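Local coordinates for fucolectin-related protein (Streptococcus pneumoniae, PDB 2J22) that binds fucose-containing glycans, probably including blood group antigens, as a carbohydrate-binding module of a pneumococcal virulence factor, at residues A35-K40 and L139-V144; Q84-F89 and I135-A140; F89-Y94 and K124-S129. All coordinates share one frame; numbering follows the deposited sequence.

Interaction 1: residues A35-K40 and L139-V144; sequences AVDGNK and LAEVEV. With CA (calcium ion), chain B.
Ala35 meets segment 139-144 through both its carbonyl and its methyl. The amide of Val142 gives a nearly linear hydrogen bond to Ala35 O (N to O 2.9 Å, 174° at the hydrogen), arriving in the carbonyl plane on a lone pair. The methyl packs against Leu139 and Val142, with Ala35 CB 4.1 Å from Val142 CG2, while Trp60 covers the same apolar patch. Val36 starts away from the strand and packs on Ile62 and Ala16. At Asp37 the loop reaches the calcium ion: Asp37 CG lies between its own backbone N and carbonyl carbon, which sets OD1 within reach of both the metal and Asn39 N. Asp37 OD1 binds the metal at 2.6 Å and also accepts from Asn39 N, from above the carboxylate plane, closing an Asx turn. Gly38, at positive phi, presents its amide to the other carboxylate of the site, and Gly38 N bonds to Glu141 OE2 on the syn side at 2.9 Å, though the bond is bent (132°). The glutamate chain bends at chi2 (83°) to bring Glu141 OE1 within 2.6 Å of the calcium ion, and the two bonds together hold the carboxylate's rotation. The two carboxylates are nearly coplanar, and the cation they share probably offsets the repulsion of their adjacent oxygens. Asn39 contributes its backbone instead, Asn39 O lying 2.4 Å from the metal. Lys40 then lays its aliphatic chain across Glu143, with Lys40 CD 3.5 Å from Glu143 OE2, while Glu143 OE1 is engaged by Tyr145. Ala140 O, at 2.2 Å, joins the shell, and Leu34 and Ser48 complete it. Loop and strand together thus build a calcium site like the probably structural one of many galactose-binding-like modules, here set at the classic beta bulge that Ala140 and Glu141 form opposite Tyr76.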
ATOM      1  N   ALA A  35      -6.030  -4.587  -2.590  1.00 19.81           N
ATOM      2  CA  ALA A  35      -4.837  -3.879  -3.139  1.00 20.07           C
ATOM      3  C   ALA A  35      -3.813  -4.843  -3.785  1.00 19.20           C
ATOM      4  O   ALA A  35      -2.788  -4.411  -4.298  1.00 21.18           O
ATOM      5  CB  ALA A  35      -4.125  -2.957  -2.064  1.00 18.36           C
ATOM      6  N   VAL A  36      -4.073  -6.151  -3.777  1.00 20.54           N
ATOM      7  CA  VAL A  36      -3.139  -7.087  -4.416  1.00 20.66           C
ATOM      8  C   VAL A  36      -3.862  -8.112  -5.310  1.00 21.66           C
ATOM      9  O   VAL A  36      -3.353  -9.194  -5.592  1.00 23.63           O
ATOM     10  CB  VAL A  36      -2.209  -7.786  -3.380  1.00 20.30           C
ATOM     11  CG1 VAL A  36      -1.411  -6.781  -2.554  1.00 18.94           C
ATOM     12  CG2 VAL A  36      -3.038  -8.718  -2.402  1.00 18.36           C
ATOM     13  N   ASP A  37      -5.018  -7.742  -5.805  1.00 23.09           N
ATOM     14  CA  ASP A  37      -5.800  -8.594  -6.702  1.00 23.90           C
ATOM     15  C   ASP A  37      -5.449  -8.534  -8.167  1.00 25.30           C
ATOM     16  O   ASP A  37      -6.103  -9.237  -8.992  1.00 26.50           O
ATOM     17  CB  ASP A  37      -7.299  -8.357  -6.506  1.00 24.36           C
ATOM     18  CG  ASP A  37      -7.778  -6.996  -6.973  1.00 25.20           C
ATOM     19  OD1 ASP A  37      -6.977  -6.149  -7.350  1.00 21.71           O
ATOM     20  OD2 ASP A  37      -8.985  -6.667  -6.940  1.00 27.87           O
ATOM     21  N   GLY A  38      -4.439  -7.721  -8.486  1.00 23.64           N
ATOM     22  CA  GLY A  38      -3.991  -7.480  -9.844  1.00 25.78           C
ATOM     23  C   GLY A  38      -4.845  -6.522 -10.675  1.00 26.19           C
ATOM     24  O   GLY A  38      -4.728  -6.528 -11.880  1.00 26.32           O
ATOM     25  N   ASN A  39      -5.717  -5.738 -10.060  1.00 25.12           N
ATOM     26  CA  ASN A  39      -6.619  -4.861 -10.808  1.00 25.16           C
ATOM     27  C   ASN A  39      -6.348  -3.474 -10.297  1.00 25.02           C
ATOM     28  O   ASN A  39      -6.555  -3.178  -9.125  1.00 23.15           O
ATOM     29  CB  ASN A  39      -8.099  -5.280 -10.605  1.00 24.64           C
ATOM     30  CG  ASN A  39      -9.141  -4.369 -11.343  1.00 28.23           C
ATOM     31  OD1 ASN A  39      -8.811  -3.364 -11.960  1.00 26.99           O
ATOM     32  ND2 ASN A  39     -10.418  -4.742 -11.224  1.00 26.77           N
ATOM     33  N   LYS A  40      -5.828  -2.627 -11.170  1.00 25.50           N
ATOM     34  CA  LYS A  40      -5.498  -1.279 -10.786  1.00 25.38           C
ATOM     35  C   LYS A  40      -6.631  -0.258 -10.904  1.00 26.12           C
ATOM     36  O   LYS A  40      -6.396   0.952 -10.660  1.00 23.11           O
ATOM     37  CB  LYS A  40      -4.349  -0.772 -11.668  1.00 27.10           C
ATOM     38  CG  LYS A  40      -3.020  -1.420 -11.289  1.00 30.15           C
ATOM     39  CD  LYS A  40      -1.996  -1.156 -12.410  1.00 31.86           C
ATOM     40  CE  LYS A  40      -2.005  -2.242 -13.471  1.00 40.80           C
ATOM     41  NZ  LYS A  40      -1.206  -1.796 -14.658  1.00 42.08           N
ATOM     42  N   LEU A 139      -6.641   2.203  -1.052  1.00 19.39           N
ATOM     43  CA  LEU A 139      -5.657   1.869  -2.076  1.00 19.49           C
ATOM     44  C   LEU A 139      -6.294   1.037  -3.194  1.00 19.73           C
ATOM     45  O   LEU A 139      -6.837  -0.020  -2.954  1.00 18.82           O
ATOM     46  CB  LEU A 139      -4.494   1.107  -1.389  1.00 19.20           C
ATOM     47  CG  LEU A 139      -3.818   1.709  -0.125  1.00 18.99           C
ATOM     48  CD1 LEU A 139      -2.894   0.846   0.664  1.00 15.60           C
ATOM     49  CD2 LEU A 139      -2.842   2.708  -0.719  1.00 12.01           C
ATOM     50  N   ALA A 140      -6.149   1.436  -4.445  1.00 18.89           N
ATOM     51  CA  ALA A 140      -6.560   0.590  -5.575  1.00 20.64           C
ATOM     52  C   ALA A 140      -5.619  -0.599  -5.805  1.00 20.39           C
ATOM     53  O   ALA A 140      -6.075  -1.709  -6.162  1.00 22.19           O
ATOM     54  CB  ALA A 140      -6.626   1.421  -6.887  1.00 20.62           C
ATOM     55  N   GLU A 141      -4.306  -0.361  -5.675  1.00 19.83           N
ATOM     56  CA  GLU A 141      -3.311  -1.375  -5.864  1.00 21.20           C
ATOM     57  C   GLU A 141      -1.942  -0.946  -5.282  1.00 20.46           C
ATOM     58  O   GLU A 141      -1.489   0.235  -5.354  1.00 21.77           O
ATOM     59  CB  GLU A 141      -3.226  -1.803  -7.368  1.00 20.05           C
ATOM     60  CG  GLU A 141      -2.453  -3.082  -7.625  1.00 20.13           C
ATOM     61  CD  GLU A 141      -3.296  -4.335  -7.412  1.00 24.47           C
ATOM     62  OE1 GLU A 141      -4.446  -4.228  -6.987  1.00 23.68           O
ATOM     63  OE2 GLU A 141      -2.768  -5.423  -7.697  1.00 26.82           O
ATOM     64  N   VAL A 142      -1.282  -1.919  -4.695  1.00 21.30           N
ATOM     65  CA  VAL A 142       0.118  -1.739  -4.230  1.00 19.99           C
ATOM     66  C   VAL A 142       0.898  -2.863  -4.923  1.00 21.66           C
ATOM     67  O   VAL A 142       0.630  -4.010  -4.724  1.00 18.04           O
ATOM     68  CB  VAL A 142       0.254  -1.871  -2.653  1.00 21.29           C
ATOM     69  CG1 VAL A 142       1.735  -1.852  -2.180  1.00 20.01           C
ATOM     70  CG2 VAL A 142      -0.595  -0.820  -1.893  1.00 18.60           C
ATOM     71  N   GLU A 143       1.816  -2.536  -5.787  1.00 21.71           N
ATOM     72  CA  GLU A 143       2.619  -3.536  -6.483  1.00 23.49           C
ATOM     73  C   GLU A 143       4.070  -3.521  -5.973  1.00 23.59           C
ATOM     74  O   GLU A 143       4.683  -2.456  -5.811  1.00 23.61           O
ATOM     75  CB  GLU A 143       2.556  -3.242  -7.986  1.00 23.66           C
ATOM     76  CG  GLU A 143       1.110  -3.243  -8.532  1.00 24.35           C
ATOM     77  CD  GLU A 143       1.051  -2.949 -10.018  1.00 27.40           C
ATOM     78  OE1 GLU A 143       2.011  -2.362 -10.509  1.00 27.83           O
ATOM     79  OE2 GLU A 143       0.068  -3.356 -10.679  1.00 27.94           O
ATOM     80  N   VAL A 144       4.601  -4.714  -5.738  1.00 24.18           N
ATOM     81  CA  VAL A 144       5.967  -4.894  -5.210  1.00 24.57           C
ATOM     82  C   VAL A 144       6.765  -5.818  -6.171  1.00 26.36           C
ATOM     83  O   VAL A 144       6.508  -7.021  -6.270  1.00 25.82           O
ATOM     84  CB  VAL A 144       5.999  -5.479  -3.790  1.00 24.63           C
ATOM     85  CG1 VAL A 144       7.460  -5.599  -3.249  1.00 23.24           C
ATOM     86  CG2 VAL A 144       5.093  -4.662  -2.793  1.00 23.39           C
TER
HETATM   87 CA    CA B1150      -6.945  -3.610  -6.851  1.00 22.38          CA

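Interaction 2: residues Q84-F89 and I135-A140; sequences QRLSNF and IPLSLA. With CA (calcium ion), chain B.
Arg85 lies over Ile135 and Pro136 where two loops of the galactose-binding-like beta-sandwich meet, an example of side-chain packing joining segments that share no direct hydrogen bond. The packing is closest along the arginine. Its CG is anti to its own carbonyl carbon (chi1 -71°) and the chain runs extended to NE, so the methylenes pass over one neighbour and the guanidinium reaches the next. Arg85 CG touches Ile135 CG2 at 3.6 Å. Farther out, the proline ring sits over one face of the guanidinium, with Pro136 CG 3.7 Å above the plane near its centre, and His51 flanks both residues. Deeper in, the contact narrows to methyl groups: Leu86, at the centre of an inverse gamma turn, sends Leu86 CD1 to Leu137 CD1 at 3.8 Å and, more loosely, to Leu139 CD2 at 4.2 Å. The same Leu86 methyl rests over a face of the Phe89 ring, toward its rim, and Ile75 of strand 67-77 adjoins this apolar end.

The looser side is polar and hydrated. Arg85 and Ser138 do not touch; a water at the edge of the guanidinium, in its plane, spans the gap. This water accepts from Arg85 NH1 at 3.0 Å and donates to Ser138 OG at 2.8 Å, and the same hydroxyl is hydrogen-bonded to Thr50 O.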
ATOM      1  N   GLN A  84      -7.862  12.822  -2.265  1.00 28.95           N
ATOM      2  CA  GLN A  84      -6.974  13.593  -1.396  1.00 28.84           C
ATOM      3  C   GLN A  84      -6.599  12.828  -0.158  1.00 27.04           C
ATOM      4  O   GLN A  84      -5.694  13.215   0.543  1.00 26.14           O
ATOM      5  CB  GLN A  84      -7.638  14.941  -0.970  1.00 30.63           C
ATOM      6  CG  GLN A  84      -8.606  14.862   0.236  1.00 30.97           C
ATOM      7  CD  GLN A  84      -9.934  14.305  -0.158  1.00 34.26           C
ATOM      8  OE1 GLN A  84     -10.224  14.200  -1.346  1.00 37.88           O
ATOM      9  NE2 GLN A  84     -10.736  13.912   0.812  1.00 36.62           N
ATOM     10  N   ARG A  85      -7.359  11.781   0.169  1.00 25.33           N
ATOM     11  CA  ARG A  85      -7.061  11.099   1.410  1.00 25.25           C
ATOM     12  C   ARG A  85      -5.673  10.439   1.391  1.00 24.81           C
ATOM     13  O   ARG A  85      -5.109  10.239   2.439  1.00 23.03           O
ATOM     14  CB  ARG A  85      -8.113  10.041   1.672  1.00 24.69           C
ATOM     15  CG  ARG A  85      -9.454  10.598   2.048  1.00 23.70           C
ATOM     16  CD  ARG A  85     -10.500   9.528   2.279  1.00 23.94           C
ATOM     17  NE  ARG A  85     -11.773  10.085   2.771  1.00 26.30           N
ATOM     18  CZ  ARG A  85     -12.955   9.481   2.707  1.00 25.57           C
ATOM     19  NH1 ARG A  85     -13.091   8.298   2.131  1.00 21.74           N
ATOM     20  NH2 ARG A  85     -14.036  10.087   3.183  1.00 26.16           N
ATOM     21  N   LEU A  86      -5.159  10.073   0.208  1.00 24.41           N
ATOM     22  CA  LEU A  86      -3.835   9.405   0.122  1.00 25.25           C
ATOM     23  C   LEU A  86      -2.809  10.531   0.030  1.00 26.88           C
ATOM     24  O   LEU A  86      -2.328  10.896  -1.073  1.00 27.21           O
ATOM     25  CB  LEU A  86      -3.696   8.460  -1.080  1.00 24.30           C
ATOM     26  CG  LEU A  86      -2.393   7.626  -1.147  1.00 25.41           C
ATOM     27  CD1 LEU A  86      -2.114   6.795   0.140  1.00 24.83           C
ATOM     28  CD2 LEU A  86      -2.349   6.689  -2.350  1.00 26.84           C
ATOM     29  N   SER A  87      -2.499  11.101   1.180  1.00 26.94           N
ATOM     30  CA  SER A  87      -1.562  12.238   1.224  1.00 26.66           C
ATOM     31  C   SER A  87      -0.983  12.265   2.630  1.00 26.35           C
ATOM     32  O   SER A  87      -1.574  11.680   3.536  1.00 23.91           O
ATOM     33  CB  SER A  87      -2.311  13.541   0.969  1.00 26.63           C
ATOM     34  OG  SER A  87      -3.202  13.840   2.038  1.00 25.54           O
ATOM     35  N   ASN A  88       0.149  12.942   2.824  1.00 24.94           N
ATOM     36  CA  ASN A  88       0.793  13.043   4.154  1.00 25.29           C
ATOM     37  C   ASN A  88       0.903  11.685   4.788  1.00 25.76           C
ATOM     38  O   ASN A  88       0.312  11.440   5.860  1.00 25.31           O
ATOM     39  CB  ASN A  88      -0.001  14.009   5.069  1.00 27.18           C
ATOM     40  CG  ASN A  88       0.638  14.188   6.468  1.00 29.30           C
ATOM     41  OD1 ASN A  88       1.842  13.930   6.666  1.00 34.86           O
ATOM     42  ND2 ASN A  88      -0.171  14.611   7.443  1.00 29.20           N
ATOM     43  N   PHE A  89       1.642  10.787   4.125  1.00 26.11           N
ATOM     44  CA  PHE A  89       1.699   9.414   4.597  1.00 25.58           C
ATOM     45  C   PHE A  89       3.088   8.848   4.671  1.00 26.55           C
ATOM     46  O   PHE A  89       4.002   9.361   4.088  1.00 27.61           O
ATOM     47  CB  PHE A  89       0.704   8.464   3.835  1.00 24.55           C
ATOM     48  CG  PHE A  89       1.042   8.229   2.396  1.00 25.15           C
ATOM     49  CD1 PHE A  89       1.840   7.144   2.018  1.00 24.35           C
ATOM     50  CD2 PHE A  89       0.547   9.089   1.394  1.00 23.66           C
ATOM     51  CE1 PHE A  89       2.177   6.892   0.614  1.00 24.05           C
ATOM     52  CE2 PHE A  89       0.830   8.871   0.071  1.00 25.94           C
ATOM     53  CZ  PHE A  89       1.634   7.776  -0.359  1.00 26.65           C
ATOM     54  N   ILE A 135      -8.623   9.798   9.033  1.00 24.62           N
ATOM     55  CA  ILE A 135      -8.795   9.726   7.586  1.00 24.77           C
ATOM     56  C   ILE A 135      -8.743   8.254   7.211  1.00 23.93           C
ATOM     57  O   ILE A 135      -7.885   7.526   7.693  1.00 22.69           O
ATOM     58  CB  ILE A 135      -7.713  10.541   6.808  1.00 26.20           C
ATOM     59  CG1 ILE A 135      -7.506  11.978   7.382  1.00 25.96           C
ATOM     60  CG2 ILE A 135      -7.982  10.485   5.292  1.00 25.56           C
ATOM     61  CD1 ILE A 135      -8.668  12.972   7.143  1.00 30.03           C
ATOM     62  N   PRO A 136      -9.693   7.822   6.377  1.00 22.71           N
ATOM     63  CA  PRO A 136      -9.703   6.456   5.890  1.00 22.67           C
ATOM     64  C   PRO A 136      -8.597   6.269   4.861  1.00 21.73           C
ATOM     65  O   PRO A 136      -8.271   7.191   4.064  1.00 20.77           O
ATOM     66  CB  PRO A 136     -11.094   6.300   5.224  1.00 23.47           C
ATOM     67  CG  PRO A 136     -11.897   7.482   5.683  1.00 22.81           C
ATOM     68  CD  PRO A 136     -10.816   8.591   5.854  1.00 23.46           C
ATOM     69  N   LEU A 137      -7.976   5.096   4.916  1.00 20.26           N
ATOM     70  CA  LEU A 137      -6.968   4.727   3.866  1.00 20.03           C
ATOM     71  C   LEU A 137      -7.631   3.865   2.802  1.00 20.43           C
ATOM     72  O   LEU A 137      -8.272   2.842   3.106  1.00 19.18           O
ATOM     73  CB  LEU A 137      -5.711   4.110   4.481  1.00 19.35           C
ATOM     74  CG  LEU A 137      -4.663   3.523   3.518  1.00 19.08           C
ATOM     75  CD1 LEU A 137      -3.973   4.721   2.788  1.00 16.30           C
ATOM     76  CD2 LEU A 137      -3.595   2.818   4.304  1.00 18.22           C
ATOM     77  N   SER A 138      -7.509   4.285   1.563  1.00 19.82           N
ATOM     78  CA  SER A 138      -8.023   3.519   0.431  1.00 18.92           C
ATOM     79  C   SER A 138      -6.923   3.425  -0.643  1.00 19.87           C
ATOM     80  O   SER A 138      -6.368   4.456  -1.092  1.00 19.27           O
ATOM     81  CB  SER A 138      -9.289   4.155  -0.174  1.00 19.91           C
ATOM     82  OG  SER A 138     -10.452   4.008   0.639  1.00 19.60           O
ATOM     83  N   LEU A 139      -6.641   2.203  -1.052  1.00 19.39           N
ATOM     84  CA  LEU A 139      -5.657   1.869  -2.076  1.00 19.49           C
ATOM     85  C   LEU A 139      -6.294   1.037  -3.194  1.00 19.73           C
ATOM     86  O   LEU A 139      -6.837  -0.020  -2.954  1.00 18.82           O
ATOM     87  CB  LEU A 139      -4.494   1.107  -1.389  1.00 19.20           C
ATOM     88  CG  LEU A 139      -3.818   1.709  -0.125  1.00 18.99           C
ATOM     89  CD1 LEU A 139      -2.894   0.846   0.664  1.00 15.60           C
ATOM     90  CD2 LEU A 139      -2.842   2.708  -0.719  1.00 12.01           C
ATOM     91  N   ALA A 140      -6.149   1.436  -4.445  1.00 18.89           N
ATOM     92  CA  ALA A 140      -6.560   0.590  -5.575  1.00 20.64           C
ATOM     93  C   ALA A 140      -5.619  -0.599  -5.805  1.00 20.39           C
ATOM     94  O   ALA A 140      -6.075  -1.709  -6.162  1.00 22.19           O
ATOM     95  CB  ALA A 140      -6.626   1.421  -6.887  1.00 20.62           C
TER
HETATM   96 CA    CA B1150      -6.945  -3.610  -6.851  1.00 22.38          CA
HETATM   97  O   HOH W   1     -11.452   6.608   0.346  1.00 23.07           O

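Interaction 3: residues F89-Y94 and K124-S129; sequences FDIIIY and KKVRIS
Tyr94 and Arg127 bury more surface than any other residues in this pairing, and they meet diagonally, Arg127 lying two residues beyond Lys125, the tyrosine's own partner. The tyrosine ring leans along the sheet toward the neighbouring strand, its edge meeting the arginine stem: Tyr94 CE2 is 3.6 Å from Arg127 CB, which lies in the ring plane. The phenol oxygen follows the same stem outward, Tyr94 OH standing 3.6 Å from Arg127 CD. Arg127 bends at chi2 (125°), and its guanidinium plane stands 85° from the ring; its charge is engaged by Glu61 and by a cation-pi contact with Trp59. Ser129, third in buried surface, anchors the far end through paired backbone bonds with Asp90, Asp90 N to Ser129 O and Ser129 N to Asp90 O, each 2.9 Å. The ladder continues through Ile92 with Arg127. At Tyr94 O it ends in a fork, where Lys124 N bonds at 2.9 Å and Lys125 N only weakly at 3.4 Å, the mark of a classic beta bulge. On the other face, Ile91, Ile93 and Ile128 pack on strand 67-77, beside Val126. This is an antiparallel pair within the five-stranded sheet of the galactose-binding-like beta-sandwich, its apolar face turned to the other sheet.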
ATOM      1  N   PHE A  89       1.642  10.787   4.125  1.00 26.11           N
ATOM      2  CA  PHE A  89       1.699   9.414   4.597  1.00 25.58           C
ATOM      3  C   PHE A  89       3.088   8.848   4.671  1.00 26.55           C
ATOM      4  O   PHE A  89       4.002   9.361   4.088  1.00 27.61           O
ATOM      5  CB  PHE A  89       0.704   8.464   3.835  1.00 24.55           C
ATOM      6  CG  PHE A  89       1.042   8.229   2.396  1.00 25.15           C
ATOM      7  CD1 PHE A  89       1.840   7.144   2.018  1.00 24.35           C
ATOM      8  CD2 PHE A  89       0.547   9.089   1.394  1.00 23.66           C
ATOM      9  CE1 PHE A  89       2.177   6.892   0.614  1.00 24.05           C
ATOM     10  CE2 PHE A  89       0.830   8.871   0.071  1.00 25.94           C
ATOM     11  CZ  PHE A  89       1.634   7.776  -0.359  1.00 26.65           C
ATOM     12  N   ASP A  90       3.249   7.743   5.408  1.00 26.98           N
ATOM     13  CA  ASP A  90       4.520   7.071   5.416  1.00 26.04           C
ATOM     14  C   ASP A  90       4.428   5.693   4.788  1.00 26.42           C
ATOM     15  O   ASP A  90       3.410   4.967   4.967  1.00 25.14           O
ATOM     16  CB  ASP A  90       4.997   6.898   6.854  1.00 27.58           C
ATOM     17  CG  ASP A  90       5.413   8.186   7.480  1.00 28.09           C
ATOM     18  OD1 ASP A  90       6.056   9.057   6.795  1.00 27.00           O
ATOM     19  OD2 ASP A  90       5.141   8.401   8.662  1.00 31.21           O
ATOM     20  N   ILE A  91       5.494   5.350   4.076  1.00 24.32           N
ATOM     21  CA  ILE A  91       5.762   3.986   3.602  1.00 25.33           C
ATOM     22  C   ILE A  91       6.880   3.480   4.502  1.00 25.87           C
ATOM     23  O   ILE A  91       7.937   4.126   4.577  1.00 25.78           O
ATOM     24  CB  ILE A  91       6.245   4.020   2.120  1.00 25.46           C
ATOM     25  CG1 ILE A  91       5.186   4.671   1.227  1.00 25.40           C
ATOM     26  CG2 ILE A  91       6.715   2.615   1.642  1.00 20.81           C
ATOM     27  CD1 ILE A  91       5.592   4.881  -0.212  1.00 25.60           C
ATOM     28  N   ILE A  92       6.654   2.333   5.159  1.00 23.81           N
ATOM     29  CA  ILE A  92       7.604   1.762   6.083  1.00 25.51           C
ATOM     30  C   ILE A  92       7.881   0.332   5.674  1.00 25.63           C
ATOM     31  O   ILE A  92       6.946  -0.453   5.534  1.00 27.55           O
ATOM     32  CB  ILE A  92       7.055   1.740   7.558  1.00 24.60           C
ATOM     33  CG1 ILE A  92       6.285   3.027   7.918  1.00 22.91           C
ATOM     34  CG2 ILE A  92       8.234   1.602   8.502  1.00 25.65           C
ATOM     35  CD1 ILE A  92       5.317   2.911   9.094  1.00 28.85           C
ATOM     36  N   ILE A  93       9.148  -0.017   5.521  1.00 25.02           N
ATOM     37  CA  ILE A  93       9.545  -1.411   5.158  1.00 25.73           C
ATOM     38  C   ILE A  93      10.268  -2.035   6.320  1.00 25.13           C
ATOM     39  O   ILE A  93      11.114  -1.407   6.937  1.00 24.89           O
ATOM     40  CB  ILE A  93      10.384  -1.415   3.832  1.00 27.10           C
ATOM     41  CG1 ILE A  93       9.644  -0.557   2.755  1.00 27.64           C
ATOM     42  CG2 ILE A  93      10.741  -2.883   3.375  1.00 24.33           C
ATOM     43  CD1 ILE A  93       9.950  -0.867   1.293  1.00 28.09           C
ATOM     44  N   TYR A  94       9.916  -3.287   6.652  1.00 26.33           N
ATOM     45  CA  TYR A  94      10.506  -3.959   7.803  1.00 26.08           C
ATOM     46  C   TYR A  94      11.248  -5.224   7.381  1.00 26.77           C
ATOM     47  O   TYR A  94      10.898  -5.814   6.347  1.00 26.34           O
ATOM     48  CB  TYR A  94       9.424  -4.362   8.805  1.00 25.69           C
ATOM     49  CG  TYR A  94       8.426  -3.298   9.183  1.00 26.81           C
ATOM     50  CD1 TYR A  94       8.588  -2.530  10.373  1.00 27.07           C
ATOM     51  CD2 TYR A  94       7.273  -3.063   8.386  1.00 23.80           C
ATOM     52  CE1 TYR A  94       7.653  -1.522  10.726  1.00 24.14           C
ATOM     53  CE2 TYR A  94       6.330  -2.087   8.756  1.00 23.62           C
ATOM     54  CZ  TYR A  94       6.542  -1.312   9.909  1.00 25.26           C
ATOM     55  OH  TYR A  94       5.582  -0.385  10.260  1.00 26.89           O
ATOM     56  N   LYS A 124      10.685  -7.777   4.211  1.00 25.57           N
ATOM     57  CA  LYS A 124       9.662  -8.814   4.230  1.00 27.57           C
ATOM     58  C   LYS A 124       8.219  -8.285   4.317  1.00 26.99           C
ATOM     59  O   LYS A 124       7.257  -9.038   3.992  1.00 27.37           O
ATOM     60  CB  LYS A 124       9.932  -9.791   5.387  1.00 27.85           C
ATOM     61  CG  LYS A 124       8.773 -10.724   5.703  1.00 30.89           C
ATOM     62  CD  LYS A 124       9.341 -11.976   6.218  1.00 32.11           C
ATOM     63  CE  LYS A 124       8.343 -12.818   6.930  1.00 31.25           C
ATOM     64  NZ  LYS A 124       7.357 -13.237   5.983  1.00 34.87           N
ATOM     65  N   LYS A 125       8.092  -7.027   4.760  1.00 26.43           N
ATOM     66  CA  LYS A 125       6.780  -6.413   5.014  1.00 25.88           C
ATOM     67  C   LYS A 125       6.778  -4.940   4.642  1.00 25.06           C
ATOM     68  O   LYS A 125       7.788  -4.230   4.855  1.00 25.19           O
ATOM     69  CB  LYS A 125       6.382  -6.492   6.508  1.00 25.08           C
ATOM     70  CG  LYS A 125       5.913  -7.832   6.957  1.00 26.91           C
ATOM     71  CD  LYS A 125       5.367  -7.734   8.396  1.00 32.96           C
ATOM     72  CE  LYS A 125       5.091  -9.154   8.936  1.00 33.67           C
ATOM     73  NZ  LYS A 125       4.789  -9.068  10.389  1.00 37.55           N
ATOM     74  N   VAL A 126       5.613  -4.477   4.166  1.00 24.81           N
ATOM     75  CA  VAL A 126       5.473  -3.082   3.753  1.00 23.38           C
ATOM     76  C   VAL A 126       4.147  -2.579   4.352  1.00 24.58           C
ATOM     77  O   VAL A 126       3.096  -3.268   4.233  1.00 25.37           O
ATOM     78  CB  VAL A 126       5.472  -2.881   2.211  1.00 24.95           C
ATOM     79  CG1 VAL A 126       5.430  -1.335   1.880  1.00 20.31           C
ATOM     80  CG2 VAL A 126       6.699  -3.480   1.475  1.00 22.51           C
ATOM     81  N   ARG A 127       4.227  -1.430   5.034  1.00 24.39           N
ATOM     82  CA  ARG A 127       3.113  -0.769   5.699  1.00 24.00           C
ATOM     83  C   ARG A 127       2.933   0.597   5.068  1.00 23.79           C
ATOM     84  O   ARG A 127       3.929   1.325   4.809  1.00 25.83           O
ATOM     85  CB  ARG A 127       3.469  -0.537   7.122  1.00 24.96           C
ATOM     86  CG  ARG A 127       2.314  -0.088   8.024  1.00 27.45           C
ATOM     87  CD  ARG A 127       2.254  -1.087   9.180  1.00 27.86           C
ATOM     88  NE  ARG A 127       1.696  -0.451  10.267  1.00 30.18           N
ATOM     89  CZ  ARG A 127       1.022  -1.032  11.241  1.00 31.16           C
ATOM     90  NH1 ARG A 127       0.827  -2.346  11.316  1.00 29.82           N
ATOM     91  NH2 ARG A 127       0.564  -0.242  12.157  1.00 28.28           N
ATOM     92  N   ILE A 128       1.692   0.956   4.774  1.00 22.34           N
ATOM     93  CA  ILE A 128       1.438   2.330   4.338  1.00 20.14           C
ATOM     94  C   ILE A 128       0.557   2.886   5.480  1.00 20.85           C
ATOM     95  O   ILE A 128      -0.449   2.259   5.809  1.00 21.22           O
ATOM     96  CB  ILE A 128       0.674   2.307   2.991  1.00 19.77           C
ATOM     97  CG1 ILE A 128       1.561   1.782   1.841  1.00 20.23           C
ATOM     98  CG2 ILE A 128       0.151   3.746   2.699  1.00 20.00           C
ATOM     99  CD1 ILE A 128       0.829   1.571   0.528  1.00 17.69           C
ATOM    100  N   SER A 129       0.908   4.025   6.089  1.00 21.10           N
ATOM    101  CA  SER A 129       0.205   4.530   7.278  1.00 22.64           C
ATOM    102  C   SER A 129       0.023   6.022   7.139  1.00 23.96           C
ATOM    103  O   SER A 129       1.044   6.771   7.001  1.00 22.88           O
ATOM    104  CB  SER A 129       1.024   4.227   8.574  1.00 25.15           C
ATOM    105  OG  SER A 129       0.290   4.475   9.794  1.00 25.00           O
TER

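In the fold
From the N terminus, the chain first lays down the calcium loop 35-40, which waits almost a hundred residues for strand 139-146 to close interaction 1, the longest of the three loops. Within that span, 84-89 is the first half of interaction 2, closed by 135-140, and from its last residue, Phe89, strand 89-94 opens interaction 3, closed soonest by 124-129. Interaction 3 lies within both, while 1 and 2 end on the same overlapping run of chain. Interactions 1 and 2 share Leu139 and Ala140, while 2 and 3 share Phe89. Ile128 joins all three: its CD1 packs against Leu139 and Val142, linking the five-stranded sheet of interaction 3 to the strand beside the metal.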